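Packaging enzyme P4 (Pseudomonas phage phi6, PDB 4BLO) hydrolyses nucleoside triphosphates as a hexameric, RecA-like packaging motor that probably drives viral RNA into the phage capsid. Local coordinates at residues 26-31 with 93-98; 98-103 with 213-218; 141-146 with 181-186. All coordinates share one frame; numbering follows the deposited sequence.

How the contacts relate
After helix 7-22 the chain forms strand 26-27 and a turn, runs on through about sixty residues, and returns at 93-98, where contact 1 closes the first long loop. Y98 belongs to both contacts 1 and 2, so the second loop opens where the first ends: the chain leaves 98-103, traverses much of the ATPase core and comes back on helix 208-222. Contact 3 falls wholly within that second excursion, joining parallel strands 144-147 and 184-187. Contacts 1 and 2 touch each other, with S26 and L27 against V100 and D215, and both border a second subunit; contact 3 lies across the chain's centre, within the core sheet.

Contact 1 of 3, residues 26-31 with 93-98; sequences SLQVLG and LDTGIY
Q28 reaches across to the backbone of 96-98 and holds it through both ends of its amide. CG stands anti to the backbone N (chi1 -164°), and the rest of the chain is extended, which carries the amide out to the opposite segment. CB passes 4.0 Å from Y98 O, CD lies 3.9 Å from Y98 N, and OE1 takes the N-H of Y98 at 2.9 Å. This donor arrives from above the plane of the side-chain carbonyl of Q28, yet the bond is fairly straight at the hydrogen. NE2 gives one hydrogen to G96 O at 3.1 Å and the other to G31 O at 2.8 Å, so three bonds fix the amide's rotation; glutamine suits because it both donates and accepts.

G96 leaves the helix with positive phi, which favours glycine, and its carbonyl also receives T95 OG1, in the carbonyl plane on a lone pair. T95 itself sets CB 3.5 Å from G31 O, crossing Q28 at about a right angle. Further along, small S26 places CB over the centre of one face of the Y98 ring, a CH-pi contact of 3.7 Å to the centroid, while S26 N makes a weak bond to Y98 OH.

Backbone carbonyls of Q28 and L30 accept hydrogen bonds from R195 and K197 of a second subunit, placing this buried contact, in which a side-chain amide ties two stretches of backbone together, at a subunit interface of the hexamer.

Contact 2 of 3, residues 98-103 with 213-218; sequences YSVPGL and LTDISN
V100 packs against D215 and N218 where an irregular loop crosses the side of helix 208-222, a loop-to-helix contact in a RecA-like P-loop ATPase. The helix leads into strand 226-231, in the parallel part of the central mixed sheet, and S217 OG ties it to V121 N in strand 120-126; the loop connects helix 92-95 to strand 109-110. Their closest backbone approach, 5.2 Å between the CA atoms of V100 and D215, brings the two backbones close enough for V100 to lie directly on the helix.

Valine suits this place because its branching at CB gives two methyl groups to divide over the helix surface. CG1 comes 3.9 Å from D215 CB, while CG2 turns between the carbonyl O of D215 and CB of N218, two positions three residues apart that face the same flank of the helix. L219 adds a further apolar surface for V100. P101, next in the chain, disfavours helical angles at V100, which is extended here.

D215 supplies the polar half. Its CG stands anti to its own carbonyl carbon (chi1 -76°), which swings the carboxylate off the helix flank to the loop backbone. Aspartate suits the position because its short carboxylate can accept from the loop with OD1 while OD2 forms a salt bridge with R195 of a second subunit; the nearby arginine would be expected to favour its charged form. T214, next to it on the helix, also bonds to R190 of that subunit. On the loop side OD1 is held lightly by two weak bonds, from V100 N at 3.3 Å and from S99 OG at 3.5 Å.

Contact 3 of 3, residues 141-146 with 181-186; sequences RPDVLI and GFNVAV
Strands 144-146 and 184-186 run parallel, their axes 4.7 Å apart at closest and 20° from alignment, with V144, L145 and I146 beside V184, A185 and V186. The bonds step from one chain to the other: V144 N to N183 O at 3.1 Å, A185 N to V144 O at 3.0 Å, and I146 N to A185 O at 2.8 Å. Ahead of the ladder, D143 extends it with its side chain. OD2 accepts the N-H of N183 at 2.9 Å, from above the carboxylate plane, while N183 O also takes a weak bond from D143 N. The short side chain of aspartate reaches back to the N-H of N183, just before the regular pairing. F182 turns the edge of its ring to D143 CB.

Beta-branched V144, I146, V184 and V186 share one face of the sheet and suit its extended backbone. With CG1 anti to the carbonyl carbon (chi1 -61°), I146 sends CD1 across to V184 CG1 at 3.6 Å and V186 CG2 at 3.9 Å. L145 and A185 occupy the opposite face, where small A185 lets P142 close in, CB to CB, at 3.7 Å.

G181 closes helix 167-179 in a Schellman motif, its positive phi suiting glycine. The helix belongs to the beta-alpha-beta crossover from strand 161-163 to 184-187, passing over strand 144-147, which lies between them. It packs on V144, I146 and V186; helix 132-140 covers P142, L145 and A185 from the other side, with strands 161-163 and 226-231 flanking the pair.

Contact 1 of 3, residues 26-31 with 93-98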
loop_
_atom_site.group_PDB
_atom_site.type_symbol
_atom_site.label_atom_id
_atom_site.label_comp_id
_atom_site.label_asym_id
_atom_site.label_seq_id
_atom_site.Cartn_x
_atom_site.Cartn_y
_atom_site.Cartn_z
ATOM N N SER L 26 -19.291 -5.176 -22.090
ATOM C CA SER L 26 -18.907 -5.148 -20.688
ATOM C C SER L 26 -17.928 -4.004 -20.445
ATOM O O SER L 26 -17.575 -3.272 -21.371
ATOM C CB SER L 26 -18.287 -6.478 -20.271
ATOM O OG SER L 26 -19.234 -7.535 -20.336
ATOM N N LEU L 27 -17.511 -3.833 -19.193
ATOM C CA LEU L 27 -16.537 -2.829 -18.791
ATOM C C LEU L 27 -15.754 -3.359 -17.618
ATOM O O LEU L 27 -16.251 -4.197 -16.868
ATOM C CB LEU L 27 -17.185 -1.478 -18.472
ATOM C CG LEU L 27 -16.259 -0.273 -18.609
ATOM C CD1 LEU L 27 -16.138 0.172 -20.049
ATOM C CD2 LEU L 27 -16.725 0.863 -17.752
ATOM N N GLN L 28 -14.481 -3.025 -17.505
ATOM C CA GLN L 28 -13.606 -3.455 -16.434
ATOM C C GLN L 28 -12.673 -2.317 -16.054
ATOM O O GLN L 28 -12.231 -1.559 -16.931
ATOM C CB GLN L 28 -12.814 -4.695 -16.843
ATOM C CG GLN L 28 -12.178 -5.440 -15.666
ATOM C CD GLN L 28 -11.015 -6.309 -16.074
ATOM O OE1 GLN L 28 -10.470 -6.208 -17.173
ATOM N NE2 GLN L 28 -10.607 -7.184 -15.193
ATOM N N VAL L 29 -12.403 -2.204 -14.757
ATOM C CA VAL L 29 -11.364 -1.332 -14.233
ATOM C C VAL L 29 -10.057 -1.627 -13.485
ATOM O O VAL L 29 -8.972 -1.359 -13.999
ATOM C CB VAL L 29 -11.927 -0.322 -13.213
ATOM C CG1 VAL L 29 -10.919 0.787 -12.953
ATOM C CG2 VAL L 29 -13.246 0.251 -13.707
ATOM N N LEU L 30 -10.163 -2.181 -12.279
ATOM C CA LEU L 30 -9.190 -3.002 -11.562
ATOM C C LEU L 30 -9.787 -4.281 -10.964
ATOM O O LEU L 30 -9.088 -5.040 -10.293
ATOM C CB LEU L 30 -8.509 -2.183 -10.463
ATOM C CG LEU L 30 -7.499 -1.133 -10.928
ATOM C CD1 LEU L 30 -6.724 -0.571 -9.745
ATOM C CD2 LEU L 30 -6.551 -1.719 -11.964
ATOM N N GLY L 31 -11.075 -4.512 -11.201
ATOM C CA GLY L 31 -11.776 -5.624 -10.586
ATOM C C GLY L 31 -12.108 -6.666 -11.629
ATOM O O GLY L 31 -11.240 -7.053 -12.423
ATOM N N LEU L 93 -5.243 -12.656 -13.342
ATOM C CA LEU L 93 -5.527 -13.950 -13.940
ATOM C C LEU L 93 -6.795 -14.597 -13.337
ATOM O O LEU L 93 -7.378 -15.475 -13.967
ATOM C CB LEU L 93 -4.318 -14.861 -13.726
ATOM C CG LEU L 93 -3.748 -15.606 -14.911
ATOM C CD1 LEU L 93 -3.276 -14.666 -15.989
ATOM C CD2 LEU L 93 -2.589 -16.430 -14.472
ATOM N N ASP L 94 -7.201 -14.197 -12.112
ATOM C CA ASP L 94 -8.406 -14.718 -11.452
ATOM C C ASP L 94 -9.635 -13.937 -11.917
ATOM O O ASP L 94 -10.758 -14.425 -11.792
ATOM C CB ASP L 94 -8.273 -14.652 -9.918
ATOM C CG ASP L 94 -7.401 -15.734 -9.287
ATOM O OD1 ASP L 94 -6.217 -15.849 -9.674
ATOM O OD2 ASP L 94 -7.900 -16.459 -8.402
ATOM N N THR L 95 -9.407 -12.722 -12.443
ATOM C CA THR L 95 -10.443 -11.825 -12.948
ATOM C C THR L 95 -10.448 -11.808 -14.474
ATOM O O THR L 95 -11.473 -11.514 -15.079
ATOM C CB THR L 95 -10.278 -10.373 -12.393
ATOM O OG1 THR L 95 -9.063 -9.766 -12.848
ATOM C CG2 THR L 95 -10.387 -10.301 -10.889
ATOM N N GLY L 96 -9.301 -12.082 -15.082
ATOM C CA GLY L 96 -9.164 -12.004 -16.527
ATOM C C GLY L 96 -9.079 -10.551 -16.931
ATOM O O GLY L 96 -9.029 -9.672 -16.063
ATOM N N ILE L 97 -9.060 -10.273 -18.234
ATOM C CA ILE L 97 -8.958 -8.891 -18.691
ATOM C C ILE L 97 -9.967 -8.658 -19.798
ATOM O O ILE L 97 -10.073 -9.484 -20.702
ATOM C CB ILE L 97 -7.502 -8.541 -19.131
ATOM C CG1 ILE L 97 -6.534 -8.598 -17.932
ATOM C CG2 ILE L 97 -7.405 -7.174 -19.825
ATOM C CD1 ILE L 97 -5.392 -9.368 -18.207
ATOM N N TYR L 98 -10.711 -7.538 -19.723
ATOM C CA TYR L 98 -11.690 -7.197 -20.747
ATOM C C TYR L 98 -11.470 -5.793 -21.291
ATOM O O TYR L 98 -11.312 -4.836 -20.525
ATOM C CB TYR L 98 -13.135 -7.336 -20.230
ATOM C CG TYR L 98 -14.191 -7.053 -21.278
ATOM C CD1 TYR L 98 -14.589 -5.750 -21.565
ATOM C CD2 TYR L 98 -14.799 -8.087 -21.981
ATOM C CE1 TYR L 98 -15.531 -5.479 -22.560
ATOM C CE2 TYR L 98 -15.770 -7.831 -22.953
ATOM C CZ TYR L 98 -16.124 -6.523 -23.248
ATOM O OH TYR L 98 -17.072 -6.251 -24.207
#

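Contact 2 of 3, residues 98-103 with 213-218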
loop_
_atom_site.group_PDB
_atom_site.type_symbol
_atom_site.label_atom_id
_atom_site.label_comp_id
_atom_site.label_asym_id
_atom_site.label_seq_id
_atom_site.Cartn_x
_atom_site.Cartn_y
_atom_site.Cartn_z
ATOM N N TYR L 98 -10.711 -7.538 -19.723
ATOM C CA TYR L 98 -11.690 -7.197 -20.747
ATOM C C TYR L 98 -11.470 -5.793 -21.291
ATOM O O TYR L 98 -11.312 -4.836 -20.525
ATOM C CB TYR L 98 -13.135 -7.336 -20.230
ATOM C CG TYR L 98 -14.191 -7.053 -21.278
ATOM C CD1 TYR L 98 -14.589 -5.750 -21.565
ATOM C CD2 TYR L 98 -14.799 -8.087 -21.981
ATOM C CE1 TYR L 98 -15.531 -5.479 -22.560
ATOM C CE2 TYR L 98 -15.770 -7.831 -22.953
ATOM C CZ TYR L 98 -16.124 -6.523 -23.248
ATOM O OH TYR L 98 -17.072 -6.251 -24.207
ATOM N N SER L 99 -11.518 -5.677 -22.618
ATOM C CA SER L 99 -11.490 -4.419 -23.342
ATOM C C SER L 99 -12.624 -4.444 -24.332
ATOM O O SER L 99 -12.895 -5.500 -24.924
ATOM C CB SER L 99 -10.151 -4.181 -24.022
ATOM O OG SER L 99 -9.268 -3.690 -23.034
ATOM N N VAL L 100 -13.342 -3.327 -24.480
ATOM C CA VAL L 100 -14.467 -3.372 -25.387
ATOM C C VAL L 100 -13.903 -3.520 -26.833
ATOM O O VAL L 100 -12.904 -2.870 -27.185
ATOM C CB VAL L 100 -15.524 -2.241 -25.182
ATOM C CG1 VAL L 100 -15.651 -1.854 -23.711
ATOM C CG2 VAL L 100 -15.259 -1.022 -26.040
ATOM N N PRO L 101 -14.455 -4.496 -27.605
ATOM C CA PRO L 101 -13.931 -4.756 -28.960
ATOM C C PRO L 101 -14.131 -3.601 -29.932
ATOM O O PRO L 101 -15.066 -2.815 -29.792
ATOM C CB PRO L 101 -14.729 -5.979 -29.419
ATOM C CG PRO L 101 -15.311 -6.572 -28.176
ATOM C CD PRO L 101 -15.583 -5.398 -27.293
ATOM N N GLY L 102 -13.235 -3.515 -30.904
ATOM C CA GLY L 102 -13.270 -2.517 -31.964
ATOM C C GLY L 102 -14.280 -2.864 -33.036
ATOM O O GLY L 102 -14.850 -3.962 -33.030
ATOM N N LEU L 103 -14.508 -1.913 -33.963
ATOM C CA LEU L 103 -15.457 -2.038 -35.061
ATOM C C LEU L 103 -14.773 -2.528 -36.327
ATOM O O LEU L 103 -13.833 -1.891 -36.816
ATOM C CB LEU L 103 -16.125 -0.681 -35.330
ATOM C CG LEU L 103 -17.589 -0.491 -34.977
ATOM C CD1 LEU L 103 -18.097 0.769 -35.613
ATOM C CD2 LEU L 103 -18.453 -1.652 -35.443
ATOM N N LEU L 213 -10.489 5.188 -20.940
ATOM C CA LEU L 213 -10.782 6.157 -22.005
ATOM C C LEU L 213 -10.969 5.450 -23.355
ATOM O O LEU L 213 -11.901 5.793 -24.088
ATOM C CB LEU L 213 -9.665 7.213 -22.119
ATOM C CG LEU L 213 -9.651 8.366 -21.118
ATOM C CD1 LEU L 213 -8.371 9.164 -21.251
ATOM C CD2 LEU L 213 -10.818 9.306 -21.339
ATOM N N THR L 214 -10.096 4.449 -23.661
ATOM C CA THR L 214 -10.145 3.639 -24.889
ATOM C C THR L 214 -11.428 2.780 -24.923
ATOM O O THR L 214 -12.098 2.722 -25.963
ATOM C CB THR L 214 -8.891 2.775 -25.030
ATOM O OG1 THR L 214 -7.740 3.616 -25.026
ATOM C CG2 THR L 214 -8.894 1.966 -26.297
ATOM N N ASP L 215 -11.756 2.126 -23.784
ATOM C CA ASP L 215 -12.951 1.301 -23.618
ATOM C C ASP L 215 -14.217 2.163 -23.768
ATOM O O ASP L 215 -15.178 1.731 -24.406
ATOM C CB ASP L 215 -12.936 0.584 -22.255
ATOM C CG ASP L 215 -12.011 -0.610 -22.155
ATOM O OD1 ASP L 215 -11.380 -0.964 -23.183
ATOM O OD2 ASP L 215 -11.950 -1.222 -21.063
ATOM N N ILE L 216 -14.201 3.388 -23.205
ATOM C CA ILE L 216 -15.320 4.328 -23.321
ATOM C C ILE L 216 -15.419 4.795 -24.798
ATOM O O ILE L 216 -16.511 4.781 -25.364
ATOM C CB ILE L 216 -15.189 5.500 -22.313
ATOM C CG1 ILE L 216 -15.524 5.036 -20.884
ATOM C CG2 ILE L 216 -16.048 6.678 -22.715
ATOM C CD1 ILE L 216 -14.971 5.904 -19.771
ATOM N N SER L 217 -14.272 5.135 -25.428
ATOM C CA SER L 217 -14.224 5.582 -26.821
ATOM C C SER L 217 -14.794 4.525 -27.762
ATOM O O SER L 217 -15.648 4.850 -28.584
ATOM C CB SER L 217 -12.797 5.941 -27.225
ATOM O OG SER L 217 -12.755 6.573 -28.494
ATOM N N ASN L 218 -14.369 3.257 -27.606
ATOM C CA ASN L 218 -14.826 2.147 -28.455
ATOM C C ASN L 218 -16.321 1.841 -28.225
ATOM O O ASN L 218 -17.028 1.505 -29.177
ATOM C CB ASN L 218 -13.963 0.907 -28.256
ATOM C CG ASN L 218 -12.521 1.051 -28.703
ATOM O OD1 ASN L 218 -11.625 0.357 -28.201
ATOM N ND2 ASN L 218 -12.257 1.928 -29.666
#

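Contact 3 of 3, residues 141-146 with 181-186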
loop_
_atom_site.group_PDB
_atom_site.type_symbol
_atom_site.label_atom_id
_atom_site.label_comp_id
_atom_site.label_asym_id
_atom_site.label_seq_id
_atom_site.Cartn_x
_atom_site.Cartn_y
_atom_site.Cartn_z
ATOM N N ARG L 141 -20.373 24.332 -28.082
ATOM C CA ARG L 141 -21.873 24.412 -28.169
ATOM C C ARG L 141 -22.530 23.001 -28.235
ATOM O O ARG L 141 -23.104 22.679 -29.284
ATOM C CB ARG L 141 -22.251 25.209 -29.466
ATOM C CG ARG L 141 -21.509 26.525 -29.724
ATOM C CD ARG L 141 -22.097 27.737 -29.011
ATOM N NE ARG L 141 -23.371 28.215 -29.555
ATOM C CZ ARG L 141 -24.574 27.784 -29.173
ATOM N NH1 ARG L 141 -24.687 26.801 -28.287
ATOM N NH2 ARG L 141 -25.671 28.323 -29.689
ATOM N N PRO L 142 -22.472 22.153 -27.182
ATOM C CA PRO L 142 -23.106 20.813 -27.271
ATOM C C PRO L 142 -24.633 20.824 -27.226
ATOM O O PRO L 142 -25.204 21.741 -26.653
ATOM C CB PRO L 142 -22.559 20.080 -26.070
ATOM C CG PRO L 142 -21.781 21.107 -25.317
ATOM C CD PRO L 142 -21.839 22.398 -25.875
ATOM N N ASP L 143 -25.277 19.795 -27.820
ATOM C CA ASP L 143 -26.734 19.676 -27.829
ATOM C C ASP L 143 -27.249 19.307 -26.431
ATOM O O ASP L 143 -28.238 19.873 -25.976
ATOM C CB ASP L 143 -27.239 18.652 -28.871
ATOM C CG ASP L 143 -26.774 18.868 -30.300
ATOM O OD1 ASP L 143 -26.394 20.008 -30.640
ATOM O OD2 ASP L 143 -26.799 17.895 -31.082
ATOM N N VAL L 144 -26.578 18.355 -25.769
ATOM C CA VAL L 144 -26.908 17.886 -24.423
ATOM C C VAL L 144 -25.662 18.076 -23.533
ATOM O O VAL L 144 -24.585 17.595 -23.876
ATOM C CB VAL L 144 -27.415 16.407 -24.455
ATOM C CG1 VAL L 144 -27.680 15.880 -23.049
ATOM C CG2 VAL L 144 -28.674 16.269 -25.317
ATOM N N LEU L 145 -25.812 18.779 -22.413
ATOM C CA LEU L 145 -24.721 19.016 -21.474
ATOM C C LEU L 145 -24.964 18.250 -20.172
ATOM O O LEU L 145 -25.814 18.645 -19.370
ATOM C CB LEU L 145 -24.521 20.531 -21.205
ATOM C CG LEU L 145 -23.551 20.944 -20.068
ATOM C CD1 LEU L 145 -22.093 20.671 -20.416
ATOM C CD2 LEU L 145 -23.745 22.392 -19.699
ATOM N N ILE L 146 -24.218 17.137 -19.982
ATOM C CA ILE L 146 -24.288 16.323 -18.773
ATOM C C ILE L 146 -23.414 16.991 -17.745
ATOM O O ILE L 146 -22.233 17.250 -18.004
ATOM C CB ILE L 146 -23.891 14.840 -19.004
ATOM C CG1 ILE L 146 -24.821 14.144 -20.030
ATOM C CG2 ILE L 146 -23.808 14.059 -17.658
ATOM C CD1 ILE L 146 -24.287 12.839 -20.510
ATOM N N GLY L 181 -27.952 10.594 -32.512
ATOM C CA GLY L 181 -27.318 11.655 -33.285
ATOM C C GLY L 181 -27.023 12.935 -32.537
ATOM O O GLY L 181 -26.401 13.835 -33.108
ATOM N N PHE L 182 -27.433 13.018 -31.254
ATOM C CA PHE L 182 -27.194 14.191 -30.422
ATOM C C PHE L 182 -25.735 14.369 -30.097
ATOM O O PHE L 182 -25.024 13.383 -29.917
ATOM C CB PHE L 182 -27.986 14.115 -29.103
ATOM C CG PHE L 182 -29.467 14.319 -29.257
ATOM C CD1 PHE L 182 -29.997 15.595 -29.398
ATOM C CD2 PHE L 182 -30.332 13.237 -29.264
ATOM C CE1 PHE L 182 -31.373 15.785 -29.551
ATOM C CE2 PHE L 182 -31.702 13.423 -29.411
ATOM C CZ PHE L 182 -32.217 14.697 -29.555
ATOM N N ASN L 183 -25.302 15.625 -29.986
ATOM C CA ASN L 183 -23.948 15.992 -29.597
ATOM C C ASN L 183 -23.927 16.112 -28.090
ATOM O O ASN L 183 -24.328 17.144 -27.526
ATOM C CB ASN L 183 -23.517 17.280 -30.284
ATOM C CG ASN L 183 -23.329 17.153 -31.773
ATOM O OD1 ASN L 183 -23.517 18.114 -32.516
ATOM N ND2 ASN L 183 -22.918 15.986 -32.241
ATOM N N VAL L 184 -23.520 15.013 -27.434
ATOM C CA VAL L 184 -23.490 14.864 -25.981
ATOM C C VAL L 184 -22.118 15.251 -25.438
ATOM O O VAL L 184 -21.092 14.888 -26.020
ATOM C CB VAL L 184 -23.892 13.423 -25.557
ATOM C CG1 VAL L 184 -23.932 13.275 -24.046
ATOM C CG2 VAL L 184 -25.241 13.030 -26.144
ATOM N N ALA L 185 -22.114 15.985 -24.304
ATOM C CA ALA L 185 -20.906 16.400 -23.598
ATOM C C ALA L 185 -21.028 16.125 -22.118
ATOM O O ALA L 185 -22.125 16.230 -21.569
ATOM C CB ALA L 185 -20.646 17.868 -23.830
ATOM N N VAL L 186 -19.907 15.774 -21.462
ATOM C CA VAL L 186 -19.870 15.503 -20.018
ATOM C C VAL L 186 -18.894 16.455 -19.322
ATOM O O VAL L 186 -17.686 16.396 -19.569
ATOM C CB VAL L 186 -19.538 14.027 -19.669
ATOM C CG1 VAL L 186 -19.783 13.745 -18.191
ATOM C CG2 VAL L 186 -20.344 13.067 -20.528
#